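Local coordinates for putative endo-1,4-beta-xylanase (Bacteroides thetaiotaomicron VPI-5482, PDB 5MSX), which probably hydrolyses O-glycosidic bonds as a family 43 glycoside hydrolase, an arabinofuranosidase-type enzyme of plant pectin breakdown in a gut bacterium, at residues G218-Y223 against E340-P345; G254-G259 against P345-T350; M114-A119 against S142-S147; K103-P108 against E179-V184. All blocks are in the same frame, centred on the assembly; numbering follows the deposited sequence.

Overall arrangement
The four contacts fall into two pairs. Contacts 1 and 2, centres about 7 Å apart, share Pro345 and tie the 340-350 region to two loops of the catalytic domain, expected to be the five-bladed beta-propeller of family 43. Contacts 3 and 4, about 8 Å apart between centres, meet through neighbouring strands 113-119 and 103-106. Between centres, contacts 1 and 3 are about 32 Å apart. One contact of each pair nonetheless comes near the predicted active site. Gly219 of contact 1 lies about 6 Å from the side chain of Glu200, the predicted proton donor, and Met114 of contact 3 about 6 Å from that of Asp154, predicted to tune the pKa of that glutamate.

Contact 1 of 4, residues G218-Y223 against E340-P345; sequences GGDEKY and EPMKDP
Glu221 reaches out of the 218-223 turn and binds three successive backbone N-H groups, those of Met342, Lys343 and Asp344. Its CB packs against CB of Asp344 at 3.5 Å, and CG stays close to that same methylene. A bend at the second torsion (chi2 97°) then swings the carboxylate across to the backbone of 340-345. OE1 accepts an almost straight bond of 2.8 Å from Lys343 N on its syn side, though tilted out of the carboxylate plane. OE2 takes two donors: Met342 N, also syn at 2.8 Å and nearly linear, and Asp344 N, which comes from above the carboxylate plane at a longer 3.2 Å. Donors from these different directions fix the rotation of the group and would probably help to stabilise its negative charge. The turn joins strands 210-217 and 224-230, neighbours in a four-stranded antiparallel sheet of the kind that forms a propeller blade, and Tyr223 at its end is weakly hydrogen-bonded to Glu200, the predicted proton donor. The partner segment links strands 337-339 and 349-351. Lys343, extended beyond CG, crosses Asp220 at about a right angle, with CE 3.4 Å from Asp220 OD2; its NZ stays 4.0 Å from Asp220 OD2, too far for a salt bridge. A water donates to both Glu221 O and Asp344 OD2, while Tyr251 OH also bonds Asp344 OD2 and Thr346 OG1 bonds Asp344 OD1.

Contact 2 of 4, residues G254-G259 against P345-T350; sequences GIFGPG and PTCLRT
A Cys sulfur-aromatic contact between Cys347 and Phe256 joins the segment leading into strand 349-351 to the loop between strands 245-247 and 261-264. Cys347 SG sits above the middle of the Phe256 ring, 3.6 Å from its centroid and only 9° off the ring normal. Cys347 CB lies over the same face, 3.8 Å from the centroid of the Phe256 ring, in a CH-pi contact displaced toward CE2 and CD2. The sulfur gets there because it is anti to the backbone N (chi1 178°), which lays the CB-SG bond across the ring. The Phe256 loop belongs to the family 43 part of the chain and Cys347 lies near the start of its F5/8 type C region; the contact ties the two together. Cys347 also centres an inverse gamma turn, and a G1 beta bulge at Gly254 and Ile255 precedes Phe256. Arg349 comes to the edge of the phenyl ring, its guanidinium turned 76° against it, with CD1 of Phe256 over the guanidinium face and 3.7 Å from Arg349 NH1. The oxygen of Gly254 lies at the guanidinium edge, 3.0 Å from Arg349 NH1, although the angle is too poor for a hydrogen bond. Glu278 OE1 instead forms a salt bridge with NH1, and Gly280 O accepts a hydrogen bond from NH2. The same Glu278 oxygen accepts from Phe256 N.

Contact 3 of 4, residues M114-A119 against S142-S147; sequences MYPAVA and STLLQS. With EDO (1,2-ethanediol), chain Y.
Tyr115 and Thr143 meet at an oblique angle, with the threonine methyl CG2 off-centre over the tyrosine ring, 4.2 Å from its centroid. Thr143 holds OG1 between its backbone N and carbonyl carbon (chi1 52°), a rotation that turns the methyl to the ring and leaves OG1 to donate to Leu145 O at 2.7 Å. Ser142 CB instead approaches the ring edge in plane, 3.9 Å from Tyr115 CD2. Pro116 slants across Leu144, its CD 3.9 Å from Leu144 CB. Met114, bent at its last torsion (chi3 -56°), brings CE within 3.9 Å of Leu145 CD1; its side chain lies about 6 Å from that of Asp154, predicted to modulate the pKa of the catalytic glutamate. Leu144 N donates to Met114 O at 2.9 Å, nearly straight but from above the carbonyl plane. A water lies 2.7 Å from Met114 O and accepts from Leu145 N. Tyr115 OH is hydrogen-bonded to Thr140 N. Gln146 N donates to O2 of an ethanediol, probably from the crystallisation liquor. Within the expected beta-propeller, strand 113-119 and the loop before strand 156-159 pack against strand 165-169, where Met114 and Leu145 touch Trp169 and Leu144 touches Val167.

Contact 4 of 4, residues K103-P108 against E179-V184; sequences KYYIYP and EDMITV. With EDO (1,2-ethanediol), chain G.
Tyr105 in strand 103-106 and Tyr107 just beyond it both reach Met181, one through its ring face and the other through its hydroxyl. The apolar part is a CH-pi contact: Met181 CB stands over the centre of the Tyr105 ring, 3.8 Å from its centroid and 5° off the normal. Ile182 adds its CG2 methyl, 4.1 Å from Tyr105 CE2. Bends at chi2 (-64°) and chi3 bring Met181 CE to 3.6 Å from Tyr107 OH. Hydrogen bonding comes from Tyr107, whose OH donates to Met181 O at 2.6 Å, in the carbonyl plane and on a lone pair; the oxygen lies in the plane of the tyrosine ring as well. Water mediates a second polar link, 2.8 Å from Tyr105 OH and donating to Asp180 O, while Asn101 also bonds the hydroxyl of Tyr105. Within 179-184 an Asx turn shapes the backbone: Asp180 OD1 accepts from Ile182 N at 3.1 Å. Asp180 OD2 accepts from Thr183 OG1 at 2.6 Å, so both carboxylate oxygens brace the turn. Tyr104 OH is hydrogen-bonded to an ethanediol, probably from the crystallisation liquor, which also bonds Asp270 of the third subunit. In an antiparallel sheet of the expected propeller, strand 103-106 runs between strands 98-100 and 113-119; Met181 packs on Ile98 and Ala100 of the former, and Tyr107 touches Pro116 of the latter and Leu177 of strand 173-177.

Contact 1 of 4, residues G218-Y223 against E340-P345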
loop_
_atom_site.group_PDB
_atom_site.type_symbol
_atom_site.label_atom_id
_atom_site.label_comp_id
_atom_site.label_asym_id
_atom_site.label_seq_id
_atom_site.Cartn_x
_atom_site.Cartn_y
_atom_site.Cartn_z
ATOM N N GLY C 218 -17.040 21.002 -25.377
ATOM C CA GLY C 218 -17.336 20.685 -26.780
ATOM C C GLY C 218 -16.921 19.281 -27.152
ATOM O O GLY C 218 -16.674 18.423 -26.299
ATOM N N GLY C 219 -16.849 19.058 -28.451
ATOM C CA GLY C 219 -16.466 17.772 -29.028
ATOM C C GLY C 219 -16.188 17.982 -30.522
ATOM O O GLY C 219 -16.506 19.042 -31.065
ATOM N N ASP C 220 -15.581 16.992 -31.164
ATOM C CA ASP C 220 -15.229 17.057 -32.607
ATOM C C ASP C 220 -14.373 18.296 -32.841
ATOM O O ASP C 220 -13.493 18.566 -32.015
ATOM C CB ASP C 220 -16.499 16.992 -33.495
ATOM C CG ASP C 220 -17.364 15.769 -33.182
ATOM O OD1 ASP C 220 -16.823 14.649 -33.136
ATOM O OD2 ASP C 220 -18.571 15.925 -32.926
ATOM N N GLU C 221 -14.640 19.074 -33.903
ATOM C CA GLU C 221 -13.850 20.265 -34.205
ATOM C C GLU C 221 -14.013 21.316 -33.135
ATOM O O GLU C 221 -13.133 22.162 -33.014
ATOM C CB GLU C 221 -14.232 20.934 -35.549
ATOM C CG GLU C 221 -14.161 20.034 -36.763
ATOM C CD GLU C 221 -15.509 19.434 -37.139
ATOM O OE1 GLU C 221 -16.222 18.917 -36.227
ATOM O OE2 GLU C 221 -15.869 19.455 -38.351
ATOM N N LYS C 222 -15.121 21.287 -32.375
ATOM C CA LYS C 222 -15.308 22.290 -31.291
ATOM C C LYS C 222 -14.660 21.950 -29.945
ATOM O O LYS C 222 -14.808 22.694 -29.008
ATOM C CB LYS C 222 -16.786 22.623 -31.079
ATOM C CG LYS C 222 -17.514 23.125 -32.319
ATOM C CD LYS C 222 -17.102 24.537 -32.712
ATOM C CE LYS C 222 -17.616 24.891 -34.108
ATOM N NZ LYS C 222 -17.352 26.322 -34.451
ATOM N N TYR C 223 -13.932 20.842 -29.849
ATOM C CA TYR C 223 -13.187 20.481 -28.629
ATOM C C TYR C 223 -12.279 21.649 -28.186
ATOM O O TYR C 223 -11.593 22.257 -29.025
ATOM C CB TYR C 223 -12.319 19.268 -28.900
ATOM C CG TYR C 223 -12.589 17.990 -28.151
ATOM C CD1 TYR C 223 -12.973 18.003 -26.797
ATOM C CD2 TYR C 223 -12.346 16.758 -28.748
ATOM C CE1 TYR C 223 -13.150 16.820 -26.090
ATOM C CE2 TYR C 223 -12.502 15.558 -28.028
ATOM C CZ TYR C 223 -12.898 15.612 -26.698
ATOM O OH TYR C 223 -13.056 14.482 -25.955
ATOM N N GLU C 340 -15.162 14.657 -44.542
ATOM C CA GLU C 340 -16.415 15.322 -44.229
ATOM C C GLU C 340 -16.299 15.939 -42.828
ATOM O O GLU C 340 -15.892 15.260 -41.887
ATOM C CB GLU C 340 -17.573 14.305 -44.291
ATOM C CG GLU C 340 -18.835 14.820 -44.952
ATOM C CD GLU C 340 -18.609 15.256 -46.401
ATOM O OE1 GLU C 340 -18.124 14.463 -47.229
ATOM O OE2 GLU C 340 -18.923 16.411 -46.719
ATOM N N PRO C 341 -16.638 17.227 -42.685
ATOM C CA PRO C 341 -16.668 17.823 -41.346
ATOM C C PRO C 341 -17.772 17.227 -40.480
ATOM O O PRO C 341 -18.576 16.433 -40.977
ATOM C CB PRO C 341 -16.951 19.308 -41.605
ATOM C CG PRO C 341 -17.505 19.380 -42.985
ATOM C CD PRO C 341 -17.044 18.174 -43.742
ATOM N N MET C 342 -17.803 17.617 -39.206
ATOM C CA MET C 342 -18.802 17.121 -38.264
ATOM C C MET C 342 -19.595 18.278 -37.658
ATOM O O MET C 342 -20.782 18.366 -37.876
ATOM C CB MET C 342 -18.142 16.245 -37.202
ATOM C CG MET C 342 -19.112 15.303 -36.508
ATOM S SD MET C 342 -19.333 13.725 -37.361
ATOM C CE MET C 342 -17.817 12.909 -36.875
ATOM N N LYS C 343 -18.933 19.170 -36.932
ATOM C CA LYS C 343 -19.551 20.336 -36.321
ATOM C C LYS C 343 -19.083 21.687 -36.871
ATOM O O LYS C 343 -19.678 22.721 -36.552
ATOM C CB LYS C 343 -19.268 20.301 -34.824
ATOM C CG LYS C 343 -19.927 19.115 -34.132
ATOM C CD LYS C 343 -19.725 19.214 -32.630
ATOM C CE LYS C 343 -20.718 18.373 -31.841
ATOM N NZ LYS C 343 -20.395 18.436 -30.386
ATOM N N ASP C 344 -18.029 21.693 -37.693
ATOM C CA ASP C 344 -17.441 22.939 -38.212
ATOM C C ASP C 344 -17.469 22.851 -39.731
ATOM O O ASP C 344 -16.580 22.220 -40.327
ATOM C CB ASP C 344 -16.001 23.100 -37.733
ATOM C CG ASP C 344 -15.399 24.442 -38.097
ATOM O OD1 ASP C 344 -15.907 25.173 -39.019
ATOM O OD2 ASP C 344 -14.391 24.759 -37.420
ATOM N N PRO C 345 -18.459 23.503 -40.368
ATOM C CA PRO C 345 -18.520 23.374 -41.832
ATOM C C PRO C 345 -17.306 23.932 -42.592
ATOM O O PRO C 345 -17.175 23.642 -43.783
ATOM C CB PRO C 345 -19.840 24.082 -42.221
ATOM C CG PRO C 345 -20.464 24.578 -40.956
ATOM C CD PRO C 345 -19.472 24.446 -39.840
HETATM O O HOH W 1 -13.707 24.346 -34.950
#

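Contact 2 of 4, residues G254-G259 against P345-T350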
loop_
_atom_site.group_PDB
_atom_site.type_symbol
_atom_site.label_atom_id
_atom_site.label_comp_id
_atom_site.label_asym_id
_atom_site.label_seq_id
_atom_site.Cartn_x
_atom_site.Cartn_y
_atom_site.Cartn_z
ATOM N N GLY C 254 -4.670 25.327 -39.398
ATOM C CA GLY C 254 -5.370 24.080 -39.771
ATOM C C GLY C 254 -5.343 23.027 -38.647
ATOM O O GLY C 254 -5.101 21.835 -38.914
ATOM N N ILE C 255 -5.577 23.468 -37.403
ATOM C CA ILE C 255 -5.583 22.571 -36.227
ATOM C C ILE C 255 -6.938 22.640 -35.548
ATOM O O ILE C 255 -7.270 23.648 -34.939
ATOM C CB ILE C 255 -4.433 22.902 -35.254
ATOM C CG1 ILE C 255 -3.088 22.653 -35.967
ATOM C CG2 ILE C 255 -4.520 22.052 -33.966
ATOM C CD1 ILE C 255 -1.904 23.327 -35.307
ATOM N N PHE C 256 -7.718 21.566 -35.690
ATOM C CA PHE C 256 -9.125 21.529 -35.303
ATOM C C PHE C 256 -9.375 20.632 -34.084
ATOM O O PHE C 256 -8.946 19.472 -34.054
ATOM C CB PHE C 256 -9.962 21.012 -36.482
ATOM C CG PHE C 256 -9.974 21.938 -37.666
ATOM C CD1 PHE C 256 -8.997 21.846 -38.652
ATOM C CD2 PHE C 256 -10.955 22.916 -37.787
ATOM C CE1 PHE C 256 -9.003 22.709 -39.747
ATOM C CE2 PHE C 256 -10.962 23.790 -38.875
ATOM C CZ PHE C 256 -9.997 23.674 -39.863
ATOM N N GLY C 257 -10.077 21.176 -33.094
ATOM C CA GLY C 257 -10.614 20.387 -31.993
ATOM C C GLY C 257 -9.514 19.763 -31.153
ATOM O O GLY C 257 -9.443 18.538 -31.069
ATOM N N PRO C 258 -8.628 20.603 -30.564
ATOM C CA PRO C 258 -7.554 20.139 -29.686
ATOM C C PRO C 258 -8.053 19.676 -28.328
ATOM O O PRO C 258 -8.043 20.435 -27.340
ATOM C CB PRO C 258 -6.635 21.358 -29.563
ATOM C CG PRO C 258 -7.534 22.492 -29.707
ATOM C CD PRO C 258 -8.541 22.063 -30.762
ATOM N N GLY C 259 -8.462 18.410 -28.281
ATOM C CA GLY C 259 -9.072 17.837 -27.087
ATOM C C GLY C 259 -8.281 16.799 -26.308
ATOM O O GLY C 259 -7.067 16.804 -26.269
ATOM N N PRO C 345 -18.459 23.503 -40.368
ATOM C CA PRO C 345 -18.520 23.374 -41.832
ATOM C C PRO C 345 -17.306 23.932 -42.592
ATOM O O PRO C 345 -17.175 23.642 -43.783
ATOM C CB PRO C 345 -19.840 24.082 -42.221
ATOM C CG PRO C 345 -20.464 24.578 -40.956
ATOM C CD PRO C 345 -19.472 24.446 -39.840
ATOM N N THR C 346 -16.442 24.710 -41.928
ATOM C CA THR C 346 -15.194 25.195 -42.533
ATOM C C THR C 346 -14.010 24.221 -42.461
ATOM O O THR C 346 -12.958 24.518 -43.015
ATOM C CB THR C 346 -14.725 26.558 -41.942
ATOM O OG1 THR C 346 -14.172 26.379 -40.627
ATOM C CG2 THR C 346 -15.873 27.544 -41.889
ATOM N N CYS C 347 -14.152 23.097 -41.755
ATOM C CA CYS C 347 -13.070 22.121 -41.650
ATOM C C CYS C 347 -13.083 21.155 -42.840
ATOM O O CYS C 347 -13.678 20.079 -42.777
ATOM C CB CYS C 347 -13.119 21.345 -40.332
ATOM S SG CYS C 347 -11.804 20.098 -40.240
ATOM N N LEU C 348 -12.370 21.537 -43.898
ATOM C CA LEU C 348 -12.524 20.927 -45.204
ATOM C C LEU C 348 -11.140 20.535 -45.721
ATOM O O LEU C 348 -10.394 21.351 -46.303
ATOM C CB LEU C 348 -13.210 21.918 -46.127
ATOM C CG LEU C 348 -14.641 22.357 -45.754
ATOM C CD1 LEU C 348 -15.094 23.610 -46.522
ATOM C CD2 LEU C 348 -15.641 21.229 -45.981
ATOM N N ARG C 349 -10.784 19.281 -45.480
ATOM C CA ARG C 349 -9.458 18.801 -45.762
ATOM C C ARG C 349 -9.484 17.596 -46.660
ATOM O O ARG C 349 -10.466 16.873 -46.733
ATOM C CB ARG C 349 -8.739 18.453 -44.441
ATOM C CG ARG C 349 -8.626 19.667 -43.536
ATOM C CD ARG C 349 -7.613 19.479 -42.424
ATOM N NE ARG C 349 -8.078 18.581 -41.382
ATOM C CZ ARG C 349 -7.547 18.519 -40.157
ATOM N NH1 ARG C 349 -6.509 19.308 -39.809
ATOM N NH2 ARG C 349 -8.056 17.663 -39.266
ATOM N N THR C 350 -8.349 17.368 -47.299
ATOM C CA THR C 350 -8.137 16.225 -48.173
ATOM C C THR C 350 -6.846 15.526 -47.758
ATOM O O THR C 350 -5.839 16.188 -47.505
ATOM C CB THR C 350 -8.043 16.702 -49.641
ATOM O OG1 THR C 350 -9.295 17.303 -49.999
ATOM C CG2 THR C 350 -7.769 15.532 -50.584
#

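Contact 3 of 4, residues M114-A119 against S142-S147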
loop_
_atom_site.group_PDB
_atom_site.type_symbol
_atom_site.label_atom_id
_atom_site.label_comp_id
_atom_site.label_asym_id
_atom_site.label_seq_id
_atom_site.Cartn_x
_atom_site.Cartn_y
_atom_site.Cartn_z
ATOM N N MET C 114 -15.111 2.489 -16.002
ATOM C CA MET C 114 -13.779 2.550 -15.414
ATOM C C MET C 114 -13.512 1.332 -14.528
ATOM O O MET C 114 -14.391 0.960 -13.751
ATOM C CB MET C 114 -13.639 3.825 -14.605
ATOM C CG MET C 114 -13.712 5.072 -15.493
ATOM S SD MET C 114 -13.641 6.590 -14.556
ATOM C CE MET C 114 -15.017 6.417 -13.405
ATOM N N TYR C 115 -12.307 0.771 -14.653
ATOM C CA TYR C 115 -11.781 -0.313 -13.819
ATOM C C TYR C 115 -10.366 -0.008 -13.322
ATOM O O TYR C 115 -9.540 0.486 -14.087
ATOM C CB TYR C 115 -11.663 -1.615 -14.611
ATOM C CG TYR C 115 -12.976 -2.146 -15.092
ATOM C CD1 TYR C 115 -13.563 -1.648 -16.253
ATOM C CD2 TYR C 115 -13.637 -3.168 -14.386
ATOM C CE1 TYR C 115 -14.790 -2.122 -16.686
ATOM C CE2 TYR C 115 -14.845 -3.672 -14.820
ATOM C CZ TYR C 115 -15.435 -3.149 -15.962
ATOM O OH TYR C 115 -16.655 -3.638 -16.383
ATOM N N PRO C 116 -10.068 -0.376 -12.061
ATOM C CA PRO C 116 -8.686 -0.388 -11.578
ATOM C C PRO C 116 -7.929 -1.643 -11.988
ATOM O O PRO C 116 -8.437 -2.753 -11.853
ATOM C CB PRO C 116 -8.859 -0.331 -10.064
ATOM C CG PRO C 116 -10.157 -1.028 -9.800
ATOM C CD PRO C 116 -11.024 -0.774 -11.005
ATOM N N ALA C 117 -6.718 -1.461 -12.504
ATOM C CA ALA C 117 -5.861 -2.558 -12.903
ATOM C C ALA C 117 -4.495 -2.360 -12.273
ATOM O O ALA C 117 -4.131 -1.228 -11.932
ATOM C CB ALA C 117 -5.752 -2.640 -14.417
ATOM N N VAL C 118 -3.738 -3.449 -12.133
ATOM C CA VAL C 118 -2.462 -3.416 -11.402
ATOM C C VAL C 118 -1.448 -4.320 -12.047
ATOM O O VAL C 118 -1.816 -5.330 -12.616
ATOM C CB VAL C 118 -2.660 -3.807 -9.907
ATOM C CG1 VAL C 118 -3.214 -5.233 -9.767
ATOM C CG2 VAL C 118 -1.363 -3.628 -9.114
ATOM N N ALA C 119 -0.180 -3.935 -11.971
ATOM C CA ALA C 119 0.921 -4.698 -12.550
ATOM C C ALA C 119 2.213 -4.426 -11.786
ATOM O O ALA C 119 2.277 -3.469 -11.027
ATOM C CB ALA C 119 1.109 -4.307 -14.009
ATOM N N SER C 142 -16.077 -5.714 -10.644
ATOM C CA SER C 142 -14.765 -5.074 -10.628
ATOM C C SER C 142 -14.626 -3.583 -11.006
ATOM O O SER C 142 -13.492 -3.076 -11.033
ATOM C CB SER C 142 -13.857 -5.829 -11.585
ATOM O OG SER C 142 -13.681 -7.154 -11.165
ATOM N N THR C 143 -15.719 -2.885 -11.308
ATOM C CA THR C 143 -15.631 -1.474 -11.669
ATOM C C THR C 143 -15.049 -0.615 -10.529
ATOM O O THR C 143 -15.222 -0.930 -9.335
ATOM C CB THR C 143 -17.000 -0.871 -12.024
ATOM O OG1 THR C 143 -17.915 -1.148 -10.968
ATOM C CG2 THR C 143 -17.540 -1.406 -13.354
ATOM N N LEU C 144 -14.401 0.487 -10.916
ATOM C CA LEU C 144 -13.838 1.447 -9.981
ATOM C C LEU C 144 -14.916 2.083 -9.127
ATOM O O LEU C 144 -14.763 2.186 -7.906
ATOM C CB LEU C 144 -13.056 2.534 -10.731
ATOM C CG LEU C 144 -12.321 3.575 -9.873
ATOM C CD1 LEU C 144 -11.196 2.915 -9.085
ATOM C CD2 LEU C 144 -11.794 4.729 -10.733
ATOM N N LEU C 145 -15.991 2.551 -9.738
ATOM C CA LEU C 145 -17.095 3.075 -8.939
ATOM C C LEU C 145 -17.960 1.894 -8.479
ATOM O O LEU C 145 -17.974 0.849 -9.109
ATOM C CB LEU C 145 -17.915 4.075 -9.720
ATOM C CG LEU C 145 -17.158 5.303 -10.237
ATOM C CD1 LEU C 145 -18.084 6.175 -11.071
ATOM C CD2 LEU C 145 -16.575 6.091 -9.074
ATOM N N GLN C 146 -18.651 2.066 -7.361
ATOM C CA GLN C 146 -19.431 0.991 -6.734
ATOM C C GLN C 146 -20.836 1.428 -6.332
ATOM O O GLN C 146 -21.527 0.697 -5.653
ATOM C CB GLN C 146 -18.645 0.439 -5.521
ATOM C CG GLN C 146 -17.454 -0.441 -5.901
ATOM C CD GLN C 146 -17.886 -1.737 -6.576
ATOM O OE1 GLN C 146 -18.952 -2.272 -6.268
ATOM N NE2 GLN C 146 -17.074 -2.238 -7.509
ATOM N N SER C 147 -21.280 2.599 -6.781
ATOM C CA SER C 147 -22.667 2.988 -6.623
ATOM C C SER C 147 -23.527 2.096 -7.529
ATOM O O SER C 147 -23.012 1.421 -8.407
ATOM C CB SER C 147 -22.850 4.476 -6.935
ATOM O OG SER C 147 -22.153 4.867 -8.120
HETATM C C1 EDO Y . -17.479 5.550 -3.918
HETATM O O1 EDO Y . -18.116 6.276 -4.974
HETATM C C2 EDO Y . -17.335 4.057 -4.240
HETATM O O2 EDO Y . -17.692 3.791 -5.605
HETATM O O HOH W 2 -16.319 2.408 -12.569
#

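Contact 4 of 4, residues K103-P108 against E179-V184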
loop_
_atom_site.group_PDB
_atom_site.type_symbol
_atom_site.label_atom_id
_atom_site.label_comp_id
_atom_site.label_asym_id
_atom_site.label_seq_id
_atom_site.Cartn_x
_atom_site.Cartn_y
_atom_site.Cartn_z
ATOM N N LYS C 103 3.885 -1.132 -6.694
ATOM C CA LYS C 103 3.207 -1.573 -7.928
ATOM C C LYS C 103 2.833 -0.385 -8.832
ATOM O O LYS C 103 2.865 0.775 -8.413
ATOM C CB LYS C 103 1.874 -2.265 -7.587
ATOM C CG LYS C 103 1.951 -3.507 -6.730
ATOM C CD LYS C 103 2.837 -4.549 -7.362
ATOM C CE LYS C 103 2.852 -5.820 -6.538
ATOM N NZ LYS C 103 4.222 -6.416 -6.539
ATOM N N TYR C 104 2.381 -0.725 -10.034
ATOM C CA TYR C 104 1.812 0.226 -10.991
ATOM C C TYR C 104 0.318 -0.029 -11.143
ATOM O O TYR C 104 -0.108 -1.176 -11.348
ATOM C CB TYR C 104 2.519 0.097 -12.332
ATOM C CG TYR C 104 3.928 0.583 -12.265
ATOM C CD1 TYR C 104 4.221 1.928 -12.432
ATOM C CD2 TYR C 104 5.000 -0.295 -11.949
ATOM C CE1 TYR C 104 5.517 2.405 -12.341
ATOM C CE2 TYR C 104 6.324 0.180 -11.868
ATOM C CZ TYR C 104 6.566 1.534 -12.060
ATOM O OH TYR C 104 7.842 2.049 -11.981
ATOM N N TYR C 105 -0.471 1.033 -11.008
ATOM C CA TYR C 105 -1.918 0.997 -11.202
ATOM C C TYR C 105 -2.313 1.837 -12.450
ATOM O O TYR C 105 -1.706 2.865 -12.726
ATOM C CB TYR C 105 -2.630 1.540 -9.980
ATOM C CG TYR C 105 -2.420 0.751 -8.715
ATOM C CD1 TYR C 105 -1.280 0.963 -7.907
ATOM C CD2 TYR C 105 -3.361 -0.185 -8.295
ATOM C CE1 TYR C 105 -1.091 0.247 -6.731
ATOM C CE2 TYR C 105 -3.171 -0.922 -7.120
ATOM C CZ TYR C 105 -2.043 -0.700 -6.350
ATOM O OH TYR C 105 -1.868 -1.414 -5.211
ATOM N N ILE C 106 -3.326 1.384 -13.180
ATOM C CA ILE C 106 -3.852 2.108 -14.310
ATOM C C ILE C 106 -5.365 1.991 -14.290
ATOM O O ILE C 106 -5.909 1.001 -13.788
ATOM C CB ILE C 106 -3.185 1.621 -15.618
ATOM C CG1 ILE C 106 -3.301 2.686 -16.721
ATOM C CG2 ILE C 106 -3.726 0.253 -16.033
ATOM C CD1 ILE C 106 -2.289 2.490 -17.827
ATOM N N TYR C 107 -6.051 3.028 -14.765
ATOM C CA TYR C 107 -7.493 3.134 -14.631
ATOM C C TYR C 107 -8.184 3.434 -15.997
ATOM O O TYR C 107 -8.617 4.562 -16.258
ATOM C CB TYR C 107 -7.836 4.169 -13.587
ATOM C CG TYR C 107 -7.149 3.952 -12.250
ATOM C CD1 TYR C 107 -5.821 4.314 -12.065
ATOM C CD2 TYR C 107 -7.819 3.372 -11.173
ATOM C CE1 TYR C 107 -5.177 4.121 -10.854
ATOM C CE2 TYR C 107 -7.183 3.182 -9.943
ATOM C CZ TYR C 107 -5.859 3.566 -9.798
ATOM O OH TYR C 107 -5.180 3.397 -8.627
ATOM N N PRO C 108 -8.290 2.414 -16.860
ATOM C CA PRO C 108 -8.892 2.623 -18.182
ATOM C C PRO C 108 -10.404 2.509 -18.192
ATOM O O PRO C 108 -11.024 2.117 -17.189
ATOM C CB PRO C 108 -8.215 1.556 -19.026
ATOM C CG PRO C 108 -7.998 0.439 -18.068
ATOM C CD PRO C 108 -7.637 1.093 -16.769
ATOM N N GLU C 179 -5.686 4.121 0.225
ATOM C CA GLU C 179 -4.290 3.670 0.071
ATOM C C GLU C 179 -4.142 2.384 -0.700
ATOM O O GLU C 179 -3.108 2.162 -1.328
ATOM C CB GLU C 179 -3.569 3.485 1.416
ATOM C CG GLU C 179 -3.635 4.681 2.353
ATOM C CD GLU C 179 -4.760 4.540 3.360
ATOM O OE1 GLU C 179 -5.941 4.724 2.962
ATOM O OE2 GLU C 179 -4.460 4.223 4.537
ATOM N N ASP C 180 -5.156 1.531 -0.659
ATOM C CA ASP C 180 -5.203 0.377 -1.561
ATOM C C ASP C 180 -5.313 0.780 -3.078
ATOM O O ASP C 180 -5.184 -0.082 -3.943
ATOM C CB ASP C 180 -6.333 -0.611 -1.162
ATOM C CG ASP C 180 -7.748 -0.022 -1.319
ATOM O OD1 ASP C 180 -7.924 1.063 -1.900
ATOM O OD2 ASP C 180 -8.704 -0.648 -0.834
ATOM N N MET C 181 -5.609 2.055 -3.366
ATOM C CA MET C 181 -5.659 2.607 -4.744
ATOM C C MET C 181 -6.782 2.038 -5.641
ATOM O O MET C 181 -6.759 2.213 -6.875
ATOM C CB MET C 181 -4.288 2.453 -5.425
ATOM C CG MET C 181 -3.168 3.194 -4.698
ATOM S SD MET C 181 -3.399 4.992 -4.694
ATOM C CE MET C 181 -2.979 5.276 -6.422
ATOM N N ILE C 182 -7.748 1.336 -5.030
ATOM C CA ILE C 182 -8.848 0.750 -5.767
ATOM C C ILE C 182 -10.235 1.061 -5.208
ATOM O O ILE C 182 -11.227 0.747 -5.837
ATOM C CB ILE C 182 -8.629 -0.761 -5.944
ATOM C CG1 ILE C 182 -8.668 -1.510 -4.622
ATOM C CG2 ILE C 182 -7.279 -1.018 -6.598
ATOM C CD1 ILE C 182 -8.463 -2.999 -4.816
ATOM N N THR C 183 -10.306 1.707 -4.059
ATOM C CA THR C 183 -11.554 1.939 -3.373
ATOM C C THR C 183 -11.742 3.434 -3.403
ATOM O O THR C 183 -10.924 4.166 -2.848
ATOM C CB THR C 183 -11.454 1.480 -1.902
ATOM O OG1 THR C 183 -11.030 0.106 -1.843
ATOM C CG2 THR C 183 -12.780 1.650 -1.191
ATOM N N VAL C 184 -12.827 3.874 -4.015
ATOM C CA VAL C 184 -13.148 5.259 -4.091
ATOM C C VAL C 184 -13.891 5.648 -2.838
ATOM O O VAL C 184 -14.698 4.888 -2.366
ATOM C CB VAL C 184 -14.002 5.569 -5.326
ATOM C CG1 VAL C 184 -14.303 7.060 -5.377
ATOM C CG2 VAL C 184 -13.261 5.124 -6.582
HETATM C C1 EDO G . 8.650 4.698 -9.779
HETATM O O1 EDO G . 8.411 4.523 -11.169
HETATM C C2 EDO G . 10.155 4.717 -9.639
HETATM O O2 EDO G . 10.721 3.549 -10.265
HETATM O O HOH W 3 -4.124 -2.377 -3.953
#